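PDB 4W5K: aspartate aminotransferase, mitochondrial from Trypanosoma brucei brucei, which probably catalyses transfer of the amino group of L-aspartate to 2-oxoglutarate, using pyridoxal 5'-phosphate as cofactor. Local coordinates for residues Val208-Gln213 with Val239-Ser244; Thr217-Tyr222 with Glu309-Ser314; Tyr250-Gly255 with Pro286-Trp291. The protein carries 1 engineered substitution. All coordinates share one frame; numbering follows the deposited sequence.

Overall arrangement
Following the chain from the N terminus, the end of strand 205-210 and the turn after it, 208-213, form the first half of interaction 1. Segment 217-222 then opens interaction 2, before 239-244 closes interaction 1 after 25 residues, joining two neighbouring strands of the central sheet. Interaction 3 follows in series, tying 250-255, in the loop after strand 238-242, to 286-291 at the start of helix 287-297. Finally 309-314, on helix 300-331, closes interaction 2, which crosses interaction 1, encloses interaction 3 and ties the loop after strand 205-210 to the long helix. Interactions 1 and 3 touch and share the cofactor; interactions 1 and 2 touch through Q213 and L220.

Interaction 1 of 3, residues Val208-Gln213 with Val239-Ser244; sequences VDMAYQ and VAQSFS. With PLP (pyridoxal-5'-phosphate), chain C.
A211 and S242 meet where two parallel strands end, with A211 CA 3.8 Å from S242 CB, and both reach the cofactor, pyridoxal phosphate. The A211 methyl lies over one face of the pyridine ring, its CB 3.7 Å from cofactor C2. S242 instead serves the phosphate: OG donates to O3P at 2.6 Å. With OG anti to the backbone N (chi1 174°), the same oxygen also accepts from S244 N, an ST turn that carries S244 to the phosphate, where its hydroxyl faces O1P and O3P with one proton for the two. Y212 meets the ring substituent O3, its OH 2.6 Å away in a hydrogen bond that lies near the phenol plane. D209 brings OD2 to 2.6 Å from the ring nitrogen N1, and the same oxygen is hydrogen-bonded to H131 NE2.

A cofactor cradled at the C-terminal ends of parallel strands is the hallmark of fold-type I pyridoxal-phosphate enzymes, and these strands, 205-210 and 238-242, are neighbours in the central mixed sheet. Three backbone bonds join them: A240 N to V208 O at 2.8 Å, M210 N to A240 O at 2.9 Å, and S242 N to M210 O at 3.2 Å. In the last of these the donor tilts 29° from the carbonyl plane. D209 and A240 share the sheet face covered by helix 99-110; V208, M210, V239 and Q241 share the other, against helices 69-80 and 225-230.

Ordered waters continue the pairing. One donates to D209 OD1 and A240 O, bracing the carboxylate. Past the last bridge a second donates to M210 O and S242 O while accepting from Q213 N, and Q213 NE2 reaches on to the carbonyls of L78 and L220.

Interaction 2 of 3, residues Thr217-Tyr222 with Glu309-Ser314; sequences TGQLDY and ELKQMS
K311 reaches from its helix to the backbone of G218, where its ammonium NZ donates to G218 O at 2.8 Å. The donor stands 51° out of the carbonyl plane; the bend at the far end of the chain (chi4 -60°) helps turn NZ back over the oxygen, while K311 CG lies alongside it at 3.4 Å. A water links NZ more loosely to T217 O.

Close van der Waals contact comes from S314, whose OG lies 3.2 Å from G218 CA. G218, with a positive phi of 87°, presents its bare CA to the helix. Apolar contact is made by two leucines crossing at about a right angle, L220 CD2 against L310 CD1 at 3.7 Å.

Within the loop, T217 OG1 gathers the polar ends: Q219 NE2 donates to it at 2.8 Å, almost in its own amide plane, and D223 OD1 is its hydrogen-bond partner beyond the loop. The whole joins the loop following strand 205-210 to helix 300-331, which probably corresponds to the long helix connecting the large and small domains in class I aminotransferases.

Interaction 3 of 3, residues Tyr250-Gly255 with Pro286-Trp291; sequences YGHRCG and PLYGAW. With PLP (pyridoxal-5'-phosphate), chain C.
H252 and Y288 lay their rings over one another obliquely, centroids 4.0 Å apart and planes at 31°. They join the loop between antiparallel strands 238-242 and 255-260 of the large sheet, in the fold-type I large domain, to the first turn of helix 287-297. The overlap is unequal: Y288 CD1 sits 3.3 Å above the centre of the imidazole, whereas H252 CE1 lies over the phenol face nearer its rim. With CG anti to the backbone N (chi1 -175°), the Y288 ring swings toward the loop and over the imidazole. A water bridges H252 NE2 and Y288 OH, tying the polar ends of the two rings together. The pair belongs to the dimer interface, since W291 of the second subunit meets H252 nearly at right angles and Y288 of that subunit meets Y288.

Beside the rings, C254 points its thiol at the helix backbone, with SG 3.6 Å from G289 C. The two backbones come nearest at this point, C254 CA and G289 CA being 5.2 Å apart; G289, having no side chain, lets C254 lie directly against the helix backbone. P286 fits its CG against two successive carbonyls, H252 O and R253 O, each at 3.8 Å. A second water, donating to H252 O and P286 O, sews the loop to the helix start.

R253 turns the other way. Bent at chi2 and chi3, its chain presents the guanidinium edge to the cofactor phosphate, NH2 donating nearly straight to O2P at 2.9 Å (173°) and NH1 to O1P at 3.1 Å. Its NH2 also bonds the carbonyl of Y282 of the second subunit, so the phosphate site is coupled to the dimer. Holding the guanidinium from within the loop, Y250 O accepts both R253 NH1 at 3.0 Å and R253 N.

Interaction 1 of 3, residues Val208-Gln213 with Val239-Ser244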
# COMPACT_ATOMS: atom_id res chain seq x y z
N VAL A 208 -20.30 4.13 0.80
CA VAL A 208 -20.33 4.27 -0.67
C VAL A 208 -19.01 3.82 -1.27
O VAL A 208 -17.95 4.36 -0.94
CB VAL A 208 -20.59 5.71 -1.06
CG1 VAL A 208 -20.51 5.88 -2.63
CG2 VAL A 208 -21.94 6.13 -0.57
N ASP A 209 -19.06 2.81 -2.13
CA ASP A 209 -17.90 2.43 -2.94
C ASP A 209 -18.03 3.19 -4.26
O ASP A 209 -18.91 2.88 -5.08
CB ASP A 209 -17.85 0.91 -3.14
CG ASP A 209 -16.62 0.45 -3.94
OD1 ASP A 209 -15.95 1.30 -4.56
OD2 ASP A 209 -16.32 -0.77 -3.95
N MET A 210 -17.21 4.22 -4.44
CA MET A 210 -17.23 5.04 -5.65
C MET A 210 -15.95 4.81 -6.44
O MET A 210 -14.97 5.57 -6.30
CB MET A 210 -17.38 6.53 -5.33
CG MET A 210 -17.57 7.38 -6.61
SD MET A 210 -18.08 9.08 -6.30
CE MET A 210 -16.62 9.72 -5.51
N ALA A 211 -15.96 3.76 -7.25
CA ALA A 211 -14.74 3.36 -7.97
C ALA A 211 -14.66 3.96 -9.36
O ALA A 211 -13.62 3.86 -9.98
CB ALA A 211 -14.66 1.80 -8.05
N TYR A 212 -15.75 4.56 -9.86
CA TYR A 212 -15.80 4.97 -11.26
C TYR A 212 -16.39 6.36 -11.49
O TYR A 212 -17.04 6.57 -12.50
CB TYR A 212 -16.61 3.95 -12.09
CG TYR A 212 -16.06 2.55 -11.98
CD1 TYR A 212 -14.92 2.20 -12.69
CD2 TYR A 212 -16.66 1.58 -11.16
CE1 TYR A 212 -14.37 0.93 -12.59
CE2 TYR A 212 -16.12 0.30 -11.05
CZ TYR A 212 -14.96 -0.00 -11.77
OH TYR A 212 -14.39 -1.25 -11.69
N GLN A 213 -16.15 7.29 -10.58
CA GLN A 213 -16.65 8.66 -10.79
C GLN A 213 -16.13 9.25 -12.10
O GLN A 213 -14.92 9.28 -12.32
CB GLN A 213 -16.26 9.58 -9.63
CG GLN A 213 -16.99 10.94 -9.72
CD GLN A 213 -16.41 12.00 -8.80
OE1 GLN A 213 -15.46 11.74 -8.06
NE2 GLN A 213 -16.98 13.21 -8.84
N VAL A 239 -17.07 7.14 2.31
CA VAL A 239 -16.88 7.03 0.86
C VAL A 239 -15.49 6.48 0.56
O VAL A 239 -14.50 7.05 1.04
CB VAL A 239 -17.03 8.39 0.14
CG1 VAL A 239 -16.90 8.19 -1.38
CG2 VAL A 239 -18.39 9.04 0.46
N ALA A 240 -15.42 5.38 -0.19
CA ALA A 240 -14.15 4.83 -0.68
C ALA A 240 -14.03 5.25 -2.13
O ALA A 240 -14.86 4.88 -2.96
CB ALA A 240 -14.12 3.30 -0.56
N GLN A 241 -13.01 6.06 -2.41
CA GLN A 241 -12.88 6.70 -3.71
C GLN A 241 -11.64 6.19 -4.45
O GLN A 241 -10.51 6.33 -3.97
CB GLN A 241 -12.82 8.24 -3.51
CG GLN A 241 -12.54 9.06 -4.74
CD GLN A 241 -12.48 10.54 -4.42
OE1 GLN A 241 -12.03 10.93 -3.33
NE2 GLN A 241 -12.87 11.39 -5.37
N SER A 242 -11.84 5.60 -5.63
CA SER A 242 -10.73 5.08 -6.44
C SER A 242 -10.34 6.00 -7.59
O SER A 242 -11.21 6.52 -8.30
CB SER A 242 -11.09 3.69 -7.01
OG SER A 242 -10.09 3.24 -7.91
N PHE A 243 -9.03 6.17 -7.80
CA PHE A 243 -8.54 6.88 -8.96
C PHE A 243 -7.96 5.96 -10.01
O PHE A 243 -7.36 6.42 -11.00
CB PHE A 243 -7.52 7.95 -8.51
CG PHE A 243 -8.16 9.01 -7.67
CD1 PHE A 243 -9.12 9.85 -8.22
CD2 PHE A 243 -7.90 9.10 -6.31
CE1 PHE A 243 -9.76 10.81 -7.44
CE2 PHE A 243 -8.52 10.08 -5.53
CZ PHE A 243 -9.45 10.93 -6.09
N SER A 244 -8.18 4.66 -9.84
CA SER A 244 -7.61 3.67 -10.75
C SER A 244 -8.18 3.76 -12.15
O SER A 244 -7.44 3.90 -13.12
CB SER A 244 -7.81 2.26 -10.20
OG SER A 244 -7.05 2.08 -9.00
N1 PLP C . -14.58 -1.42 -5.77
C2 PLP C . -15.08 -1.71 -7.01
C2A PLP C . -16.56 -1.74 -7.19
C3 PLP C . -14.22 -1.97 -8.08
O3 PLP C . -14.70 -2.29 -9.33
C4 PLP C . -12.85 -1.93 -7.89
C4A PLP C . -11.96 -1.99 -9.10
O4A PLP C . -11.76 -3.08 -9.64
C5 PLP C . -12.34 -1.63 -6.63
C6 PLP C . -13.21 -1.36 -5.57
C5A PLP C . -10.83 -1.61 -6.38
O4P PLP C . -10.26 -0.44 -6.90
P PLP C . -8.76 -0.08 -6.67
O1P PLP C . -7.92 -0.63 -7.78
O2P PLP C . -8.31 -0.62 -5.34
O3P PLP C . -8.73 1.43 -6.68
O HOH W 1 -13.58 2.77 -4.77
O HOH W 2 -13.95 7.33 -8.29
O HOH W 3 -11.40 2.11 -10.17
O HOH W 4 -11.77 5.56 -10.88

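Interaction 2 of 3, residues Thr217-Tyr222 with Glu309-Ser314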
# COMPACT_ATOMS: atom_id res chain seq x y z
N THR A 217 -20.06 7.59 -16.64
CA THR A 217 -20.94 8.21 -17.63
C THR A 217 -20.33 9.42 -18.32
O THR A 217 -20.95 10.03 -19.21
CB THR A 217 -22.31 8.66 -17.00
OG1 THR A 217 -22.12 9.84 -16.20
CG2 THR A 217 -22.98 7.54 -16.21
N GLY A 218 -19.11 9.79 -17.90
CA GLY A 218 -18.42 10.94 -18.45
C GLY A 218 -18.79 12.23 -17.75
O GLY A 218 -18.33 13.29 -18.12
N GLN A 219 -19.65 12.12 -16.74
CA GLN A 219 -20.18 13.30 -16.05
C GLN A 219 -19.82 13.20 -14.57
O GLN A 219 -20.44 12.41 -13.85
CB GLN A 219 -21.71 13.39 -16.21
CG GLN A 219 -22.24 13.08 -17.64
CD GLN A 219 -23.76 12.75 -17.68
OE1 GLN A 219 -24.55 13.53 -18.22
NE2 GLN A 219 -24.15 11.59 -17.13
N LEU A 220 -18.82 13.97 -14.13
CA LEU A 220 -18.34 13.85 -12.75
C LEU A 220 -19.38 14.16 -11.67
O LEU A 220 -19.42 13.46 -10.66
CB LEU A 220 -17.14 14.78 -12.53
CG LEU A 220 -15.87 14.35 -13.26
CD1 LEU A 220 -14.92 15.54 -13.37
CD2 LEU A 220 -15.22 13.16 -12.53
N ASP A 221 -20.20 15.20 -11.88
CA ASP A 221 -21.19 15.58 -10.86
C ASP A 221 -22.29 14.52 -10.78
O ASP A 221 -22.64 14.06 -9.69
CB ASP A 221 -21.82 16.94 -11.15
CG ASP A 221 -20.80 18.06 -11.17
OD1 ASP A 221 -19.89 18.07 -10.32
OD2 ASP A 221 -20.92 18.95 -12.05
N TYR A 222 -22.82 14.14 -11.94
CA TYR A 222 -23.87 13.13 -12.01
C TYR A 222 -23.39 11.83 -11.32
O TYR A 222 -24.13 11.22 -10.55
CB TYR A 222 -24.26 12.87 -13.47
CG TYR A 222 -25.34 11.82 -13.67
CD1 TYR A 222 -25.01 10.46 -13.71
CD2 TYR A 222 -26.67 12.18 -13.85
CE1 TYR A 222 -25.99 9.49 -13.91
CE2 TYR A 222 -27.66 11.22 -14.05
CZ TYR A 222 -27.31 9.88 -14.08
OH TYR A 222 -28.29 8.93 -14.29
N GLU A 309 -11.06 13.53 -21.73
CA GLU A 309 -10.65 12.14 -21.82
C GLU A 309 -11.61 11.21 -21.09
O GLU A 309 -11.85 10.09 -21.54
CB GLU A 309 -9.21 11.99 -21.28
CG GLU A 309 -8.22 12.79 -22.13
CD GLU A 309 -6.75 12.45 -21.85
OE1 GLU A 309 -6.20 12.98 -20.86
OE2 GLU A 309 -6.15 11.69 -22.65
N LEU A 310 -12.18 11.67 -19.97
CA LEU A 310 -13.22 10.89 -19.28
C LEU A 310 -14.36 10.56 -20.22
O LEU A 310 -14.86 9.41 -20.28
CB LEU A 310 -13.78 11.67 -18.08
CG LEU A 310 -12.94 11.69 -16.80
CD1 LEU A 310 -13.56 12.65 -15.80
CD2 LEU A 310 -12.83 10.31 -16.20
N LYS A 311 -14.79 11.57 -20.95
CA LYS A 311 -15.89 11.41 -21.88
C LYS A 311 -15.50 10.48 -23.03
O LYS A 311 -16.33 9.71 -23.51
CB LYS A 311 -16.38 12.76 -22.39
CG LYS A 311 -17.21 13.52 -21.36
CD LYS A 311 -17.76 14.83 -21.90
CE LYS A 311 -18.27 15.73 -20.78
NZ LYS A 311 -19.37 15.11 -19.98
N GLN A 312 -14.25 10.55 -23.49
CA GLN A 312 -13.81 9.62 -24.53
C GLN A 312 -13.92 8.17 -24.06
O GLN A 312 -14.41 7.33 -24.81
CB GLN A 312 -12.36 9.91 -24.96
CG GLN A 312 -12.18 11.21 -25.70
CD GLN A 312 -10.71 11.58 -25.95
OE1 GLN A 312 -9.79 11.09 -25.27
NE2 GLN A 312 -10.49 12.45 -26.91
N MET A 313 -13.45 7.88 -22.84
CA MET A 313 -13.52 6.52 -22.30
C MET A 313 -14.98 6.06 -22.12
O MET A 313 -15.37 4.97 -22.57
CB MET A 313 -12.76 6.42 -20.96
CG MET A 313 -11.26 6.52 -21.15
SD MET A 313 -10.39 6.30 -19.56
CE MET A 313 -10.87 7.81 -18.72
N SER A 314 -15.79 6.90 -21.48
CA SER A 314 -17.17 6.52 -21.15
C SER A 314 -17.98 6.37 -22.44
O SER A 314 -18.80 5.46 -22.55
CB SER A 314 -17.82 7.53 -20.20
OG SER A 314 -18.00 8.80 -20.82
O HOH W 5 -20.76 12.34 -21.00

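Interaction 3 of 3, residues Tyr250-Gly255 with Pro286-Trp291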
# COMPACT_ATOMS: atom_id res chain seq x y z
N TYR A 250 -4.41 2.57 -12.23
CA TYR A 250 -4.57 1.25 -11.61
C TYR A 250 -3.41 0.78 -10.72
O TYR A 250 -3.53 0.71 -9.48
CB TYR A 250 -4.81 0.20 -12.71
CG TYR A 250 -5.97 0.51 -13.64
CD1 TYR A 250 -7.28 0.17 -13.28
CD2 TYR A 250 -5.77 1.09 -14.89
CE1 TYR A 250 -8.35 0.43 -14.13
CE2 TYR A 250 -6.85 1.35 -15.75
CZ TYR A 250 -8.12 1.02 -15.36
OH TYR A 250 -9.18 1.27 -16.20
N GLY A 251 -2.28 0.48 -11.35
CA GLY A 251 -1.17 -0.13 -10.62
C GLY A 251 -0.40 0.82 -9.72
O GLY A 251 0.47 0.38 -8.96
N HIS A 252 -0.69 2.11 -9.77
CA HIS A 252 0.01 3.02 -8.87
C HIS A 252 -0.65 3.15 -7.48
O HIS A 252 -0.07 3.74 -6.56
CB HIS A 252 0.17 4.38 -9.56
CG HIS A 252 1.21 4.37 -10.64
ND1 HIS A 252 2.53 4.04 -10.39
CD2 HIS A 252 1.13 4.63 -11.97
CE1 HIS A 252 3.22 4.12 -11.52
NE2 HIS A 252 2.39 4.48 -12.49
N ARG A 253 -1.84 2.56 -7.37
CA ARG A 253 -2.59 2.36 -6.11
C ARG A 253 -2.95 3.68 -5.44
O ARG A 253 -2.45 4.00 -4.34
CB ARG A 253 -1.78 1.48 -5.14
CG ARG A 253 -1.20 0.20 -5.75
CD ARG A 253 -2.24 -0.60 -6.59
NE ARG A 253 -3.34 -1.10 -5.76
CZ ARG A 253 -4.63 -0.81 -5.96
NH1 ARG A 253 -5.01 -0.02 -6.96
NH2 ARG A 253 -5.55 -1.31 -5.13
N CYS A 254 -3.86 4.40 -6.08
CA CYS A 254 -4.21 5.74 -5.67
C CYS A 254 -5.70 5.82 -5.39
O CYS A 254 -6.51 5.54 -6.28
CB CYS A 254 -3.83 6.74 -6.76
SG CYS A 254 -4.11 8.45 -6.34
N GLY A 255 -6.04 6.17 -4.15
CA GLY A 255 -7.44 6.42 -3.78
C GLY A 255 -7.53 7.31 -2.55
O GLY A 255 -6.49 7.78 -2.03
N PRO A 286 1.90 5.53 -1.30
CA PRO A 286 2.78 5.79 -2.44
C PRO A 286 2.51 7.14 -3.09
O PRO A 286 1.36 7.54 -3.34
CB PRO A 286 2.48 4.62 -3.39
CG PRO A 286 1.09 4.14 -3.01
CD PRO A 286 0.99 4.40 -1.51
N LEU A 287 3.61 7.83 -3.37
CA LEU A 287 3.60 9.18 -3.92
C LEU A 287 3.00 9.37 -5.30
O LEU A 287 2.35 10.39 -5.55
CB LEU A 287 5.03 9.70 -4.00
CG LEU A 287 5.78 9.91 -2.69
CD1 LEU A 287 7.25 10.00 -3.00
CD2 LEU A 287 5.29 11.18 -1.98
N TYR A 288 3.27 8.43 -6.22
CA TYR A 288 3.15 8.73 -7.66
C TYR A 288 1.74 9.14 -8.07
O TYR A 288 1.54 10.18 -8.71
CB TYR A 288 3.60 7.52 -8.49
CG TYR A 288 3.63 7.78 -9.98
CD1 TYR A 288 2.53 7.51 -10.77
CD2 TYR A 288 4.76 8.29 -10.60
CE1 TYR A 288 2.55 7.72 -12.12
CE2 TYR A 288 4.79 8.51 -11.95
CZ TYR A 288 3.67 8.23 -12.70
OH TYR A 288 3.65 8.43 -14.07
N GLY A 289 0.77 8.32 -7.67
CA GLY A 289 -0.62 8.59 -8.03
C GLY A 289 -1.08 9.92 -7.47
O GLY A 289 -1.73 10.71 -8.16
N ALA A 290 -0.73 10.19 -6.21
CA ALA A 290 -1.13 11.42 -5.54
C ALA A 290 -0.54 12.65 -6.20
O ALA A 290 -1.22 13.67 -6.33
CB ALA A 290 -0.73 11.36 -4.04
N TRP A 291 0.71 12.56 -6.65
CA TRP A 291 1.33 13.64 -7.39
C TRP A 291 0.54 13.98 -8.65
O TRP A 291 0.25 15.14 -8.95
CB TRP A 291 2.74 13.25 -7.83
CG TRP A 291 3.80 13.38 -6.80
CD1 TRP A 291 3.79 14.15 -5.66
CD2 TRP A 291 5.07 12.73 -6.85
NE1 TRP A 291 5.01 14.01 -5.00
CE2 TRP A 291 5.80 13.14 -5.72
CE3 TRP A 291 5.66 11.83 -7.75
CZ2 TRP A 291 7.10 12.67 -5.45
CZ3 TRP A 291 6.95 11.37 -7.49
CH2 TRP A 291 7.65 11.80 -6.35
N1 PLP C . -14.58 -1.42 -5.77
C2 PLP C . -15.08 -1.71 -7.01
C2A PLP C . -16.56 -1.74 -7.19
C3 PLP C . -14.22 -1.97 -8.08
O3 PLP C . -14.70 -2.29 -9.33
C4 PLP C . -12.85 -1.93 -7.89
C4A PLP C . -11.96 -1.99 -9.10
O4A PLP C . -11.76 -3.08 -9.64
C5 PLP C . -12.34 -1.63 -6.63
C6 PLP C . -13.21 -1.36 -5.57
C5A PLP C . -10.83 -1.61 -6.38
O4P PLP C . -10.26 -0.44 -6.90
P PLP C . -8.76 -0.08 -6.67
O1P PLP C . -7.92 -0.63 -7.78
O2P PLP C . -8.31 -0.62 -5.34
O3P PLP C . -8.73 1.43 -6.68
O HOH W 6 3.82 5.54 -14.78
O HOH W 7 -0.15 6.53 -5.61